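Beta-glucanase (Podospora anserina, PDB 4LE4) probably hydrolyses beta-glucans with a GH131 beta-sandwich catalytic domain, here crystallised with cellotriose. Local coordinates at residues D6-D11 with T56-G61; Y50-D55 with D160-V165; H98-R103 with Y225-Y230; W179-S184 with T238-P243. All blocks are in the same frame, centred on the assembly; numbering follows the deposited sequence.

Contact 1: residues D6-D11 with T56-G61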
loop_
_atom_site.group_PDB
_atom_site.type_symbol
_atom_site.label_atom_id
_atom_site.label_comp_id
_atom_site.label_asym_id
_atom_site.label_seq_id
_atom_site.Cartn_x
_atom_site.Cartn_y
_atom_site.Cartn_z
ATOM N N ASP A 6 4.801 3.343 12.717
ATOM C CA ASP A 6 4.755 1.898 12.526
ATOM C C ASP A 6 3.342 1.426 12.170
ATOM O O ASP A 6 2.401 1.529 12.979
ATOM C CB ASP A 6 5.207 1.206 13.813
ATOM C CG ASP A 6 5.679 -0.204 13.583
ATOM O OD1 ASP A 6 5.121 -0.873 12.677
ATOM O OD2 ASP A 6 6.592 -0.659 14.327
ATOM N N GLY A 7 3.197 0.871 10.964
ATOM C CA GLY A 7 1.887 0.413 10.570
ATOM C C GLY A 7 1.875 -1.086 10.399
ATOM O O GLY A 7 1.071 -1.602 9.636
ATOM N N ARG A 8 2.723 -1.791 11.141
ATOM C CA ARG A 8 2.789 -3.230 10.997
ATOM C C ARG A 8 1.771 -4.061 11.767
ATOM O O ARG A 8 1.808 -5.271 11.674
ATOM C CB ARG A 8 4.210 -3.688 11.286
ATOM C CG ARG A 8 5.129 -3.226 10.160
ATOM C CD ARG A 8 6.557 -3.515 10.423
ATOM N NE ARG A 8 7.107 -2.824 11.588
ATOM C CZ ARG A 8 8.355 -2.994 12.008
ATOM N NH1 ARG A 8 8.804 -2.332 13.072
ATOM N NH2 ARG A 8 9.157 -3.841 11.373
ATOM N N PHE A 9 0.885 -3.373 12.501
ATOM C CA PHE A 9 -0.225 -3.933 13.289
ATOM C C PHE A 9 0.254 -4.733 14.513
ATOM O O PHE A 9 -0.548 -5.412 15.147
ATOM C CB PHE A 9 -1.081 -4.869 12.420
ATOM C CG PHE A 9 -1.570 -4.260 11.112
ATOM C CD1 PHE A 9 -2.619 -3.364 11.097
ATOM C CD2 PHE A 9 -0.992 -4.632 9.901
ATOM C CE1 PHE A 9 -3.103 -2.833 9.884
ATOM C CE2 PHE A 9 -1.475 -4.105 8.683
ATOM C CZ PHE A 9 -2.529 -3.209 8.692
ATOM N N ASN A 10 1.533 -4.618 14.852
ATOM C CA ASN A 10 2.099 -5.415 15.940
ATOM C C ASN A 10 1.449 -5.307 17.311
ATOM O O ASN A 10 1.548 -6.255 18.097
ATOM C CB ASN A 10 3.608 -5.183 16.060
ATOM C CG ASN A 10 4.382 -5.822 14.937
ATOM O OD1 ASN A 10 3.945 -6.814 14.332
ATOM N ND2 ASN A 10 5.557 -5.291 14.673
ATOM N N ASP A 11 0.785 -4.191 17.593
ATOM C CA ASP A 11 0.096 -4.031 18.868
ATOM C C ASP A 11 -1.403 -4.333 18.762
ATOM O O ASP A 11 -2.155 -4.097 19.705
ATOM C CB ASP A 11 0.313 -2.620 19.424
ATOM C CG ASP A 11 1.693 -2.443 20.045
ATOM O OD1 ASP A 11 2.495 -3.400 20.033
ATOM O OD2 ASP A 11 1.990 -1.333 20.562
ATOM N N THR A 56 10.295 -10.883 9.601
ATOM C CA THR A 56 10.134 -11.258 11.000
ATOM C C THR A 56 9.806 -10.048 11.855
ATOM O O THR A 56 9.551 -10.162 13.063
ATOM C CB THR A 56 11.409 -11.960 11.518
ATOM O OG1 THR A 56 12.523 -11.081 11.402
ATOM C CG2 THR A 56 11.676 -13.203 10.719
ATOM N N GLY A 57 9.786 -8.878 11.222
ATOM C CA GLY A 57 9.458 -7.659 11.934
ATOM C C GLY A 57 7.952 -7.423 12.027
ATOM O O GLY A 57 7.498 -6.587 12.813
ATOM N N SER A 58 7.169 -8.178 11.251
ATOM C CA SER A 58 5.704 -8.046 11.249
ATOM C C SER A 58 5.120 -9.346 11.791
ATOM O O SER A 58 5.443 -10.408 11.285
ATOM C CB SER A 58 5.183 -7.852 9.823
ATOM O OG SER A 58 5.595 -6.613 9.286
ATOM N N ARG A 59 4.286 -9.271 12.824
ATOM C CA ARG A 59 3.711 -10.503 13.377
ATOM C C ARG A 59 2.580 -11.043 12.501
ATOM O O ARG A 59 2.469 -12.253 12.267
ATOM C CB ARG A 59 3.187 -10.257 14.794
ATOM C CG ARG A 59 2.542 -11.499 15.405
ATOM C CD ARG A 59 2.315 -11.289 16.889
ATOM N NE ARG A 59 1.628 -10.042 17.197
ATOM C CZ ARG A 59 0.317 -9.850 17.139
ATOM N NH1 ARG A 59 -0.515 -10.822 16.767
ATOM N NH2 ARG A 59 -0.174 -8.678 17.519
ATOM N N GLN A 60 1.752 -10.140 11.995
ATOM C CA GLN A 60 0.639 -10.544 11.169
ATOM C C GLN A 60 0.601 -9.641 9.922
ATOM O O GLN A 60 1.076 -8.529 9.972
ATOM C CB GLN A 60 -0.661 -10.346 11.920
ATOM C CG GLN A 60 -0.895 -11.258 13.110
ATOM C CD GLN A 60 -2.311 -11.182 13.584
ATOM O OE1 GLN A 60 -2.697 -10.264 14.339
ATOM N NE2 GLN A 60 -3.117 -12.141 13.143
ATOM N N GLY A 61 0.028 -10.143 8.839
ATOM C CA GLY A 61 -0.140 -9.341 7.636
ATOM C C GLY A 61 -1.632 -9.052 7.577
ATOM O O GLY A 61 -2.425 -9.596 8.348
HETATM O O HOH W 1 2.297 -6.266 9.045
HETATM O O HOH W 2 1.665 -7.624 13.131
HETATM O O HOH W 3 -0.738 -8.161 14.651
HETATM O O HOH W 4 3.794 -8.603 18.033
#
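N10 and G57 join two loops at the margin of the GH131 beta-sandwich, the one following strand 2-6 and the one leading into strand 61-66. The amide of N10 is spent at both ends: ND2 donates to G57 O at 3.0 Å and OD1 accepts from R59 N at 2.9 Å, each bond lying in the carbonyl plane of its acceptor. Beneath is the tight packing. The buried R8 chain, bent at chi3 (-63°), packs its CD on S58 OG at 3.4 Å, a hydroxyl hydrogen-bonded to D55 OD2, and G57 O sits over one face of the guanidinium. D6 holds that group side-on, NE to OD1 and NH1 to OD2, while D6 OD1 also takes R8 N in an Asx turn. A leucine in place of R8 would probably leave the D6 carboxylate without its counter-charge and G57 O without the flat group it covers. The other side is wet and looser. One water donates to both R8 O and Q60 O. Exposed R59 runs past N10 in the opposite direction, and its bend at chi3 (51°) lets NH2 bond M12 O and, at 3.0 Å, N10 O, in the guanidinium plane but well above the carbonyl plane.

Contact 2: residues Y50-D55 with D160-V165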
loop_
_atom_site.group_PDB
_atom_site.type_symbol
_atom_site.label_atom_id
_atom_site.label_comp_id
_atom_site.label_asym_id
_atom_site.label_seq_id
_atom_site.Cartn_x
_atom_site.Cartn_y
_atom_site.Cartn_z
ATOM N N TYR A 50 -0.858 -14.019 6.323
ATOM C CA TYR A 50 -1.053 -12.984 5.312
ATOM C C TYR A 50 0.125 -12.050 5.121
ATOM O O TYR A 50 -0.026 -11.022 4.466
ATOM C CB TYR A 50 -2.275 -12.142 5.686
ATOM C CG TYR A 50 -3.585 -12.887 5.802
ATOM C CD1 TYR A 50 -3.784 -14.107 5.157
ATOM C CD2 TYR A 50 -4.646 -12.326 6.500
ATOM C CE1 TYR A 50 -5.019 -14.753 5.203
ATOM C CE2 TYR A 50 -5.886 -12.957 6.544
ATOM C CZ TYR A 50 -6.065 -14.167 5.893
ATOM O OH TYR A 50 -7.311 -14.792 5.934
ATOM N N LYS A 51 1.274 -12.359 5.711
ATOM C CA LYS A 51 2.462 -11.491 5.575
ATOM C C LYS A 51 3.578 -12.152 4.789
ATOM O O LYS A 51 3.521 -13.349 4.485
ATOM C CB LYS A 51 3.058 -11.169 6.946
ATOM C CG LYS A 51 3.668 -12.393 7.610
ATOM C CD LYS A 51 4.520 -12.034 8.823
ATOM C CE LYS A 51 5.395 -13.228 9.245
ATOM N NZ LYS A 51 6.324 -12.821 10.299
ATOM N N ASN A 52 4.584 -11.357 4.432
ATOM C CA ASN A 52 5.756 -11.900 3.776
ATOM C C ASN A 52 6.431 -12.775 4.870
ATOM O O ASN A 52 6.838 -12.257 5.901
ATOM C CB ASN A 52 6.694 -10.766 3.416
ATOM C CG ASN A 52 7.919 -11.239 2.684
ATOM O OD1 ASN A 52 8.374 -12.377 2.859
ATOM N ND2 ASN A 52 8.486 -10.355 1.849
ATOM N N PRO A 53 6.600 -14.079 4.627
ATOM C CA PRO A 53 7.222 -14.915 5.666
ATOM C C PRO A 53 8.622 -14.496 6.102
ATOM O O PRO A 53 9.042 -14.811 7.211
ATOM C CB PRO A 53 7.226 -16.313 5.043
ATOM C CG PRO A 53 6.112 -16.267 4.026
ATOM C CD PRO A 53 6.310 -14.879 3.426
ATOM N N ALA A 54 9.344 -13.793 5.235
ATOM C CA ALA A 54 10.714 -13.360 5.542
ATOM C C ALA A 54 10.741 -12.155 6.466
ATOM O O ALA A 54 11.766 -11.831 7.069
ATOM C CB ALA A 54 11.447 -13.030 4.240
ATOM N N ASP A 55 9.617 -11.464 6.551
ATOM C CA ASP A 55 9.513 -10.274 7.400
ATOM C C ASP A 55 9.235 -10.650 8.848
ATOM O O ASP A 55 8.086 -10.679 9.286
ATOM C CB ASP A 55 8.373 -9.362 6.943
ATOM C CG ASP A 55 8.294 -8.068 7.747
ATOM O OD1 ASP A 55 9.063 -7.888 8.723
ATOM O OD2 ASP A 55 7.459 -7.211 7.394
ATOM N N ASP A 160 1.334 -15.158 -5.423
ATOM C CA ASP A 160 2.135 -15.576 -4.268
ATOM C C ASP A 160 3.507 -14.948 -4.131
ATOM O O ASP A 160 4.315 -15.393 -3.297
ATOM C CB ASP A 160 2.294 -17.106 -4.266
ATOM C CG ASP A 160 0.979 -17.820 -4.505
ATOM O OD1 ASP A 160 -0.005 -17.436 -3.866
ATOM O OD2 ASP A 160 0.913 -18.761 -5.328
ATOM N N VAL A 161 3.806 -13.953 -4.960
ATOM C CA VAL A 161 5.099 -13.283 -4.870
ATOM C C VAL A 161 4.964 -12.057 -4.011
ATOM O O VAL A 161 4.074 -11.253 -4.235
ATOM C CB VAL A 161 5.613 -12.831 -6.284
ATOM C CG1 VAL A 161 6.877 -11.957 -6.141
ATOM C CG2 VAL A 161 5.919 -14.062 -7.134
ATOM N N TRP A 162 5.839 -11.909 -3.023
ATOM C CA TRP A 162 5.798 -10.728 -2.183
ATOM C C TRP A 162 6.673 -9.638 -2.769
ATOM O O TRP A 162 7.821 -9.882 -3.078
ATOM C CB TRP A 162 6.295 -11.062 -0.772
ATOM C CG TRP A 162 5.222 -11.650 0.056
ATOM C CD1 TRP A 162 4.973 -12.999 0.271
ATOM C CD2 TRP A 162 4.170 -10.937 0.703
ATOM N NE1 TRP A 162 3.828 -13.143 1.010
ATOM C CE2 TRP A 162 3.313 -11.903 1.296
ATOM C CE3 TRP A 162 3.857 -9.566 0.841
ATOM C CZ2 TRP A 162 2.175 -11.551 2.019
ATOM C CZ3 TRP A 162 2.703 -9.205 1.566
ATOM C CH2 TRP A 162 1.877 -10.206 2.150
ATOM N N HIS A 163 6.093 -8.454 -2.969
ATOM C CA HIS A 163 6.818 -7.306 -3.481
ATOM C C HIS A 163 7.034 -6.347 -2.346
ATOM O O HIS A 163 6.077 -5.814 -1.783
ATOM C CB HIS A 163 6.008 -6.600 -4.577
ATOM C CG HIS A 163 5.977 -7.362 -5.859
ATOM N ND1 HIS A 163 6.899 -7.160 -6.863
ATOM C CD2 HIS A 163 5.173 -8.368 -6.277
ATOM C CE1 HIS A 163 6.666 -8.012 -7.849
ATOM N NE2 HIS A 163 5.623 -8.759 -7.518
ATOM N N ASN A 164 8.297 -6.111 -2.022
ATOM C CA ASN A 164 8.646 -5.195 -0.933
ATOM C C ASN A 164 9.064 -3.882 -1.596
ATOM O O ASN A 164 9.891 -3.886 -2.483
ATOM C CB ASN A 164 9.824 -5.792 -0.154
ATOM C CG ASN A 164 9.624 -7.289 0.140
ATOM O OD1 ASN A 164 10.374 -8.166 -0.348
ATOM N ND2 ASN A 164 8.607 -7.580 0.901
ATOM N N VAL A 165 8.503 -2.777 -1.139
ATOM C CA VAL A 165 8.751 -1.467 -1.743
ATOM C C VAL A 165 9.100 -0.403 -0.694
ATOM O O VAL A 165 8.698 -0.505 0.475
ATOM C CB VAL A 165 7.439 -0.949 -2.415
ATOM C CG1 VAL A 165 7.602 0.510 -2.925
ATOM C CG2 VAL A 165 7.008 -1.893 -3.540
HETATM O O HOH W 5 1.808 -14.752 3.137
#
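The indole of W162 lies flat beneath the backbone of N52, whose N and CA rest over one of its faces; Y50 O stands at the edge by W162 CH2, buried and without a polar partner in the model. The elements joined are an Asx turn with a type I beta turn, N52 to D55, and the residues leading into strand 163-170 of the beta-sandwich. N52 CA sits 3.4 Å from the centroid of the five-membered ring of W162, 8° off the normal, a CH-pi contact over the face. With CG anti to the backbone N (chi1 -178°), the N52 amide extends along the indole towards W162 CB, its plane 18° from that of the ring. N52 ND2 donates to G183 O, and N52 OD1 accepts from A54 N at 2.9 Å, the Asx turn. P53 CD touches W162 CD1 at 3.9 Å. An alanine in place of W162 would probably open a gap under N52 and leave the turn without its flat support. K51, just before the turn, bonds D55 O and S58 O through NZ. At the indole edge an in-plane water donates to K51 O at 2.6 Å and accepts a weak bond from W162 NE1 at 3.3 Å.

Contact 3: residues H98-R103 with Y225-Y230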
loop_
_atom_site.group_PDB
_atom_site.type_symbol
_atom_site.label_atom_id
_atom_site.label_comp_id
_atom_site.label_asym_id
_atom_site.label_seq_id
_atom_site.Cartn_x
_atom_site.Cartn_y
_atom_site.Cartn_z
ATOM N N HIS A 98 7.635 2.458 3.472
ATOM C CA HIS A 98 7.715 1.019 3.228
ATOM C C HIS A 98 6.380 0.279 3.196
ATOM O O HIS A 98 5.414 0.654 3.855
ATOM C CB HIS A 98 8.479 0.310 4.359
ATOM C CG HIS A 98 9.954 0.553 4.402
ATOM N ND1 HIS A 98 10.521 1.630 5.056
ATOM C CD2 HIS A 98 10.985 -0.199 3.949
ATOM C CE1 HIS A 98 11.839 1.533 4.995
ATOM N NE2 HIS A 98 12.145 0.430 4.333
ATOM N N PHE A 99 6.357 -0.808 2.437
ATOM C CA PHE A 99 5.207 -1.721 2.403
ATOM C C PHE A 99 5.531 -2.935 1.566
ATOM O O PHE A 99 6.374 -2.875 0.680
ATOM C CB PHE A 99 3.893 -1.076 1.928
ATOM C CG PHE A 99 3.912 -0.582 0.489
ATOM C CD1 PHE A 99 4.492 0.634 0.188
ATOM C CD2 PHE A 99 3.346 -1.348 -0.556
ATOM C CE1 PHE A 99 4.531 1.113 -1.124
ATOM C CE2 PHE A 99 3.380 -0.861 -1.905
ATOM C CZ PHE A 99 3.975 0.367 -2.170
ATOM N N SER A 100 4.883 -4.057 1.879
ATOM C CA SER A 100 5.083 -5.274 1.117
ATOM C C SER A 100 3.656 -5.644 0.669
ATOM O O SER A 100 2.703 -5.461 1.405
ATOM C CB SER A 100 5.729 -6.365 1.980
ATOM O OG SER A 100 7.036 -5.960 2.422
ATOM N N LEU A 101 3.540 -6.126 -0.560
ATOM C CA LEU A 101 2.260 -6.458 -1.175
ATOM C C LEU A 101 2.304 -7.793 -1.912
ATOM O O LEU A 101 3.301 -8.113 -2.536
ATOM C CB LEU A 101 1.944 -5.349 -2.188
ATOM C CG LEU A 101 0.678 -5.470 -3.032
ATOM C CD1 LEU A 101 -0.554 -5.264 -2.160
ATOM C CD2 LEU A 101 0.754 -4.377 -4.150
ATOM N N MET A 102 1.188 -8.527 -1.912
ATOM C CA MET A 102 1.150 -9.823 -2.627
ATOM C C MET A 102 -0.292 -10.100 -3.037
ATOM O O MET A 102 -1.236 -9.632 -2.395
ATOM C CB MET A 102 1.660 -10.945 -1.678
ATOM C CG MET A 102 1.604 -12.406 -2.186
ATOM S SD MET A 102 -0.040 -13.172 -1.891
ATOM C CE MET A 102 0.058 -13.556 -0.084
ATOM N N ARG A 103 -0.474 -10.788 -4.162
ATOM C CA ARG A 103 -1.822 -11.189 -4.547
ATOM C C ARG A 103 -1.720 -12.722 -4.741
ATOM O O ARG A 103 -0.636 -13.268 -4.956
ATOM C CB ARG A 103 -2.237 -10.597 -5.896
ATOM C CG ARG A 103 -1.535 -11.291 -7.052
ATOM C CD ARG A 103 -2.053 -10.767 -8.417
ATOM N NE ARG A 103 -1.391 -11.455 -9.524
ATOM C CZ ARG A 103 -1.743 -12.654 -9.996
ATOM N NH1 ARG A 103 -2.759 -13.333 -9.466
ATOM N NH2 ARG A 103 -1.069 -13.173 -11.014
ATOM N N TYR A 225 -2.786 -8.695 -0.092
ATOM C CA TYR A 225 -2.096 -9.034 1.154
ATOM C C TYR A 225 -1.004 -8.030 1.409
ATOM O O TYR A 225 -0.259 -7.696 0.505
ATOM C CB TYR A 225 -1.526 -10.437 1.031
ATOM C CG TYR A 225 -2.654 -11.417 0.827
ATOM C CD1 TYR A 225 -3.254 -12.043 1.915
ATOM C CD2 TYR A 225 -3.182 -11.649 -0.450
ATOM C CE1 TYR A 225 -4.367 -12.885 1.750
ATOM C CE2 TYR A 225 -4.284 -12.482 -0.634
ATOM C CZ TYR A 225 -4.879 -13.105 0.476
ATOM O OH TYR A 225 -5.960 -13.963 0.332
ATOM N N TRP A 226 -0.926 -7.556 2.643
ATOM C CA TRP A 226 0.035 -6.501 2.995
ATOM C C TRP A 226 0.777 -6.802 4.282
ATOM O O TRP A 226 0.185 -7.373 5.202
ATOM C CB TRP A 226 -0.718 -5.197 3.286
ATOM C CG TRP A 226 -1.517 -4.633 2.170
ATOM C CD1 TRP A 226 -2.685 -5.144 1.629
ATOM C CD2 TRP A 226 -1.219 -3.453 1.450
ATOM N NE1 TRP A 226 -3.114 -4.339 0.610
ATOM C CE2 TRP A 226 -2.240 -3.288 0.475
ATOM C CE3 TRP A 226 -0.185 -2.507 1.522
ATOM C CZ2 TRP A 226 -2.259 -2.209 -0.422
ATOM C CZ3 TRP A 226 -0.206 -1.430 0.618
ATOM C CH2 TRP A 226 -1.236 -1.297 -0.333
ATOM N N SER A 227 2.043 -6.384 4.365
ATOM C CA SER A 227 2.788 -6.510 5.624
ATOM C C SER A 227 3.941 -5.514 5.579
ATOM O O SER A 227 4.169 -4.879 4.549
ATOM C CB SER A 227 3.307 -7.939 5.860
ATOM O OG SER A 227 4.227 -8.379 4.892
ATOM N N GLY A 228 4.619 -5.333 6.710
ATOM C CA GLY A 228 5.764 -4.447 6.722
ATOM C C GLY A 228 5.509 -3.009 6.321
ATOM O O GLY A 228 6.364 -2.391 5.722
ATOM N N VAL A 229 4.364 -2.473 6.675
ATOM C CA VAL A 229 4.054 -1.088 6.349
ATOM C C VAL A 229 4.586 -0.172 7.465
ATOM O O VAL A 229 4.172 -0.308 8.598
ATOM C CB VAL A 229 2.539 -0.886 6.276
ATOM C CG1 VAL A 229 2.227 0.595 5.928
ATOM C CG2 VAL A 229 1.923 -1.864 5.208
ATOM N N TYR A 230 5.505 0.726 7.148
ATOM C CA TYR A 230 6.040 1.670 8.143
ATOM C C TYR A 230 6.772 2.805 7.431
ATOM O O TYR A 230 7.072 2.734 6.234
ATOM C CB TYR A 230 6.961 0.958 9.170
ATOM C CG TYR A 230 8.283 0.420 8.637
ATOM C CD1 TYR A 230 9.469 1.145 8.811
ATOM C CD2 TYR A 230 8.358 -0.822 7.983
ATOM C CE1 TYR A 230 10.701 0.649 8.352
ATOM C CE2 TYR A 230 9.585 -1.321 7.520
ATOM C CZ TYR A 230 10.747 -0.569 7.717
ATOM O OH TYR A 230 11.961 -1.050 7.304
HETATM O O HOH W 6 6.655 -7.489 4.876
HETATM O O HOH W 7 8.003 -3.723 3.914
#
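A beta bulge interrupts the antiparallel pairing of strands 94-102 and 222-233 in the GH131 beta-sandwich: F99 faces both G228 and V229, and the register slips by one between the H98-Y230 and S100-S227 pairs. G228 takes the positive phi (59°). Six backbone bonds join the strands, the longest from Y230 N to H98 O (3.3 Å). On the face carrying H98, S100 and M102, the H98 imidazole lies on the Y230 ring in an offset stack, centroids 4.0 Å apart and planes at 9°, while T237 O takes H98 NE2. Further along, M102 bends at chi2 and chi3 to bring CE to 3.6 Å from Y225 CG, with SD oblique to the ring in a Met-aromatic contact. Between these pairs one water joins S100 OG to S227 OG and another S100 OG to G228 O; S100 OG also pairs with the N164 side chain, and S227 OG accepts from N52 N. The opposite face is apolar: L101 CD1 lies 3.9 Å from the centroid of the W226 five-membered ring, over its face. There F99, L101 and W226 pack against strand 115-120 of the opposing sheet, while strand 163-170 flanks 94-102 and strand 61-66 flanks 222-233.

Contact 4: residues W179-S184 with T238-P243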
loop_
_atom_site.group_PDB
_atom_site.type_symbol
_atom_site.label_atom_id
_atom_site.label_comp_id
_atom_site.label_asym_id
_atom_site.label_seq_id
_atom_site.Cartn_x
_atom_site.Cartn_y
_atom_site.Cartn_z
ATOM N N TRP A 179 12.599 1.940 -4.379
ATOM C CA TRP A 179 13.394 0.810 -3.883
ATOM C C TRP A 179 12.452 -0.399 -3.918
ATOM O O TRP A 179 11.259 -0.266 -3.652
ATOM C CB TRP A 179 13.867 1.072 -2.461
ATOM C CG TRP A 179 14.865 2.168 -2.396
ATOM C CD1 TRP A 179 14.636 3.507 -2.539
ATOM C CD2 TRP A 179 16.273 2.020 -2.157
ATOM N NE1 TRP A 179 15.823 4.210 -2.396
ATOM C CE2 TRP A 179 16.839 3.319 -2.166
ATOM C CE3 TRP A 179 17.108 0.908 -1.932
ATOM C CZ2 TRP A 179 18.216 3.550 -1.954
ATOM C CZ3 TRP A 179 18.473 1.128 -1.725
ATOM C CH2 TRP A 179 19.014 2.442 -1.737
ATOM N N HIS A 180 12.986 -1.565 -4.264
ATOM C CA HIS A 180 12.130 -2.732 -4.420
ATOM C C HIS A 180 12.886 -4.032 -4.323
ATOM O O HIS A 180 14.072 -4.074 -4.583
ATOM C CB HIS A 180 11.502 -2.647 -5.830
ATOM C CG HIS A 180 10.814 -3.908 -6.309
ATOM N ND1 HIS A 180 9.487 -4.192 -6.059
ATOM C CD2 HIS A 180 11.283 -4.947 -7.041
ATOM C CE1 HIS A 180 9.169 -5.354 -6.607
ATOM N NE2 HIS A 180 10.241 -5.832 -7.208
ATOM N N SER A 181 12.179 -5.087 -3.940
ATOM C CA SER A 181 12.741 -6.429 -3.958
ATOM C C SER A 181 11.553 -7.374 -3.911
ATOM O O SER A 181 10.433 -6.961 -3.632
ATOM C CB SER A 181 13.634 -6.716 -2.755
ATOM O OG SER A 181 12.837 -6.884 -1.606
ATOM N N THR A 182 11.783 -8.637 -4.234
ATOM C CA THR A 182 10.705 -9.601 -4.089
ATOM C C THR A 182 11.207 -10.633 -3.094
ATOM O O THR A 182 12.411 -10.838 -2.966
ATOM C CB THR A 182 10.317 -10.308 -5.401
ATOM O OG1 THR A 182 11.480 -10.871 -6.033
ATOM C CG2 THR A 182 9.624 -9.316 -6.332
ATOM N N GLY A 183 10.271 -11.246 -2.373
ATOM C CA GLY A 183 10.610 -12.281 -1.404
ATOM C C GLY A 183 11.452 -11.859 -0.228
ATOM O O GLY A 183 11.112 -10.941 0.502
ATOM N N SER A 184 12.568 -12.550 -0.036
ATOM C CA SER A 184 13.449 -12.262 1.095
ATOM C C SER A 184 14.607 -11.369 0.751
ATOM O O SER A 184 15.385 -10.999 1.631
ATOM C CB SER A 184 14.023 -13.569 1.651
ATOM O OG SER A 184 12.982 -14.443 2.059
ATOM N N THR A 238 17.164 -1.682 4.347
ATOM C CA THR A 238 16.916 -2.468 3.142
ATOM C C THR A 238 16.464 -3.889 3.454
ATOM O O THR A 238 15.949 -4.581 2.589
ATOM C CB THR A 238 18.155 -2.536 2.233
ATOM O OG1 THR A 238 19.237 -3.112 2.961
ATOM C CG2 THR A 238 18.540 -1.128 1.726
ATOM N N SER A 239 16.666 -4.320 4.692
ATOM C CA SER A 239 16.246 -5.645 5.116
ATOM C C SER A 239 14.720 -5.749 5.113
ATOM O O SER A 239 14.031 -4.907 5.692
ATOM C CB SER A 239 16.723 -5.923 6.537
ATOM O OG SER A 239 16.068 -7.085 7.018
ATOM N N VAL A 240 14.181 -6.788 4.502
ATOM C CA VAL A 240 12.730 -6.896 4.491
ATOM C C VAL A 240 12.161 -7.235 5.870
ATOM O O VAL A 240 10.952 -7.109 6.092
ATOM C CB VAL A 240 12.229 -7.937 3.442
ATOM C CG1 VAL A 240 12.808 -7.595 2.066
ATOM C CG2 VAL A 240 12.617 -9.354 3.837
ATOM N N ALA A 241 13.029 -7.656 6.794
ATOM C CA ALA A 241 12.576 -7.977 8.147
ATOM C C ALA A 241 12.460 -6.723 9.026
ATOM O O ALA A 241 12.057 -6.826 10.177
ATOM C CB ALA A 241 13.505 -8.980 8.799
ATOM N N GLY A 242 12.845 -5.563 8.492
ATOM C CA GLY A 242 12.708 -4.312 9.224
ATOM C C GLY A 242 13.797 -3.961 10.226
ATOM O O GLY A 242 14.663 -4.777 10.507
ATOM N N PRO A 243 13.766 -2.750 10.795
ATOM C CA PRO A 243 14.783 -2.331 11.772
ATOM C C PRO A 243 14.798 -3.239 13.003
ATOM O O PRO A 243 13.777 -3.800 13.383
ATOM C CB PRO A 243 14.357 -0.902 12.138
ATOM C CG PRO A 243 13.565 -0.450 10.938
ATOM C CD PRO A 243 12.767 -1.689 10.587
HETATM O O HOH W 8 16.068 -8.628 3.285
#
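V240 carries this contact, its two methyls set against the end of strand 175-182 and the bend that follows it. CG1 of V240 approaches S181 OG at 3.7 Å, while CG2 meets the carbonyls of the bend, 4.0 Å from G183 O and 3.9 Å from S184 O. CG1 is anti to the carbonyl carbon (chi1 -54°) and CG2 lies between the backbone N and that carbon, which turns CG1 toward the strand end at S181 and CG2 toward the carbonyls of G183 and S184. Some way off, T238 CG2 touches W179 CZ3 at 4.1 Å, oblique to the indole. The polar link is made by a water, which donates to S184 O and accepts from V240 N at 2.9 Å.

In the next shell, a type I turn from S239 to G242 presents V240. S239 OG accepts from A241 N at 3.1 Å, an ST turn, and G242 N closes onto S239 O. On the strand side S181 OG is tied to D185 O and W179 NE1 to E168 OE1, and a backbone bond joins T238 to L187; G183 makes the bend with a positive phi.

This is surface packing, joining the tail after strand 222-233 to strand 175-182. That strand lies between 163-170 and 188-195 in its sheet, V240 also rests on N164 of the former, and P243 reaches back to Y230 and E232 of strand 222-233.

In the fold
Contact 3 is the core of the set, two strands paired by backbone bonds near the centre of the chain; contact 4 lies at the surface, and contacts 1 and 2 are partly buried. All belong to one sheet: 163-170 is paired there with both 94-102 and 175-182, and contact 1 lies at the ends of strands 2-6 and 61-66. The loop between strands 44-47 and 61-66 supplies a segment each to contacts 1 and 2, which touch directly through it. Chemistry follows place: aromatic and apolar packing with a watered serine patch in contact 3, an indole under a turn in contact 2, charges, amides and waters in contact 1, sparse methyl packing in contact 4.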